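Local coordinates for protein transcription initiation factor TFIID subunit 5 (Encephalitozoon cuniculi, PDB 2J4B) that serves, in TFIID and SAGA, as a WD-repeat TBP-associated factor that probably mediates regulation of RNA polymerase II transcription, here represented by its N-terminal domain, at residues 43-47 against 48-52. Residues are numbered along the deposited sequence; the frame is centred on the assembly and turned at random.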
loop_
_atom_site.group_PDB
_atom_site.type_symbol
_atom_site.label_atom_id
_atom_site.label_comp_id
_atom_site.label_asym_id
_atom_site.label_seq_id
_atom_site.Cartn_x
_atom_site.Cartn_y
_atom_site.Cartn_z
ATOM N N PHE A 43 4.101 -5.984 6.078
ATOM C CA PHE A 43 3.787 -7.379 6.357
ATOM C C PHE A 43 4.634 -8.338 5.511
ATOM O O PHE A 43 4.975 -9.442 5.963
ATOM C CB PHE A 43 2.304 -7.635 6.114
ATOM C CG PHE A 43 1.404 -7.156 7.228
ATOM C CD1 PHE A 43 1.896 -6.414 8.285
ATOM C CD2 PHE A 43 0.045 -7.434 7.192
ATOM C CE1 PHE A 43 1.065 -5.982 9.283
ATOM C CE2 PHE A 43 -0.800 -6.996 8.202
ATOM C CZ PHE A 43 -0.291 -6.262 9.234
ATOM N N ASP A 44 4.981 -7.923 4.291
ATOM C CA ASP A 44 5.771 -8.775 3.401
ATOM C C ASP A 44 7.255 -8.870 3.817
ATOM O O ASP A 44 7.874 -9.935 3.691
ATOM C CB ASP A 44 5.625 -8.318 1.962
ATOM C CG ASP A 44 4.447 -8.965 1.270
ATOM O OD1 ASP A 44 4.117 -10.107 1.653
ATOM O OD2 ASP A 44 3.839 -8.358 0.344
ATOM N N LEU A 45 7.813 -7.777 4.333
ATOM C CA LEU A 45 9.163 -7.787 4.888
ATOM C C LEU A 45 9.255 -8.651 6.150
ATOM O O LEU A 45 10.284 -9.314 6.405
ATOM C CB LEU A 45 9.637 -6.360 5.187
ATOM C CG LEU A 45 9.895 -5.472 3.957
ATOM C CD1 LEU A 45 10.052 -3.991 4.404
ATOM C CD2 LEU A 45 11.092 -5.943 3.105
ATOM N N ILE A 46 8.183 -8.633 6.937
ATOM C CA ILE A 46 8.075 -9.465 8.137
ATOM C C ILE A 46 8.021 -10.958 7.786
ATOM O O ILE A 46 8.697 -11.788 8.402
ATOM C CB ILE A 46 6.831 -9.090 8.952
ATOM C CG1 ILE A 46 7.049 -7.756 9.680
ATOM C CG2 ILE A 46 6.493 -10.166 9.961
ATOM C CD1 ILE A 46 5.771 -7.209 10.309
ATOM N N GLN A 47 7.222 -11.292 6.785
ATOM C CA GLN A 47 7.078 -12.669 6.358
ATOM C C GLN A 47 8.389 -13.218 5.816
ATOM O O GLN A 47 8.702 -14.387 6.028
ATOM C CB GLN A 47 5.994 -12.779 5.291
ATOM C CG GLN A 47 5.502 -14.196 5.080
ATOM C CD GLN A 47 4.403 -14.259 4.058
ATOM O OE1 GLN A 47 3.253 -14.569 4.394
ATOM N NE2 GLN A 47 4.733 -13.950 2.798
ATOM N N GLN A 48 9.151 -12.373 5.128
ATOM C CA GLN A 48 10.509 -12.736 4.697
ATOM C C GLN A 48 11.498 -12.768 5.879
ATOM O O GLN A 48 12.658 -13.071 5.690
ATOM C CB GLN A 48 11.036 -11.750 3.648
ATOM C CG GLN A 48 10.398 -11.832 2.277
ATOM C CD GLN A 48 10.720 -10.602 1.417
ATOM O OE1 GLN A 48 11.871 -10.158 1.332
ATOM N NE2 GLN A 48 9.696 -10.044 0.783
ATOM N N ASN A 49 11.030 -12.420 7.079
ATOM C CA ASN A 49 11.864 -12.368 8.280
ATOM C C ASN A 49 12.942 -11.274 8.243
ATOM O O ASN A 49 14.069 -11.474 8.683
ATOM C CB ASN A 49 12.489 -13.739 8.562
ATOM C CG ASN A 49 11.452 -14.793 8.894
ATOM O OD1 ASN A 49 10.640 -14.604 9.794
ATOM N ND2 ASN A 49 11.474 -15.905 8.169
ATOM N N LYS A 50 12.586 -10.117 7.699
ATOM C CA LYS A 50 13.485 -8.957 7.683
ATOM C C LYS A 50 12.898 -7.928 8.630
ATOM O O LYS A 50 12.447 -6.856 8.213
ATOM C CB LYS A 50 13.614 -8.388 6.270
ATOM C CG LYS A 50 14.184 -9.376 5.267
ATOM C CD LYS A 50 14.162 -8.817 3.863
ATOM C CE LYS A 50 14.435 -9.910 2.841
ATOM N NZ LYS A 50 15.417 -10.889 3.393
ATOM N N THR A 51 12.877 -8.292 9.906
ATOM C CA THR A 51 12.250 -7.490 10.951
ATOM C C THR A 51 12.863 -6.106 11.011
ATOM O O THR A 51 12.163 -5.124 11.192
ATOM C CB THR A 51 12.384 -8.185 12.341
ATOM O OG1 THR A 51 11.500 -9.310 12.395
ATOM C CG2 THR A 51 12.051 -7.242 13.484
ATOM N N ASP A 52 14.177 -6.033 10.850
ATOM C CA ASP A 52 14.867 -4.759 10.885
ATOM C C ASP A 52 14.399 -3.866 9.737
ATOM O O ASP A 52 13.921 -2.744 9.951
ATOM C CB ASP A 52 16.378 -4.974 10.823
ATOM C CG ASP A 52 16.968 -5.365 12.173
ATOM O OD1 ASP A 52 16.257 -5.254 13.199
ATOM O OD2 ASP A 52 18.147 -5.770 12.213
HETATM O O HOH W 1 8.871 -12.612 11.150
#
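L45 and K50 meet where helix 34-47 ends: the amide N of K50 reaches back over five residues to the carbonyl O of L45 at 2.8 Å, in a nearly straight bond (N-H...O 160°). Nested inside it, N of N49 closes the shorter loop onto O of I46, also 2.8 Å away, with the donor above the carbonyl plane rather than on a lone pair. Behind these two bonds, the last regular helical bond runs from N of Q48 to O of D44 (3.1 Å). The positive phi of N49 (67°) swings the following amide, that of K50, back toward L45. On the inner side of the turn CB of K50 rests 3.5 Å from O of L45, and the buried side chains of L45 and I46 pack on A54 of helix 51-61, with L45 also touching F57. Looser is the approach of CD2 of L45 to CD of K50, 4.3 Å. Toward solvent, Q47, Q48 and N49 are exposed, and a water donates to both O of I46 and OD1 of N49, bridging the helix end and the side chain of N49. The Q48 side chain, extended beyond CG (chi2 165°), runs back alongside the backbone O of D44; OD2 of D44 is hydrogen-bonded to OH of Y121. The paired bonds and positive phi form a Schellman motif ending helix 34-47; K50 then takes the N-cap position of helix 51-61, a tight connection between two helices of the TAF5 NTD2 domain.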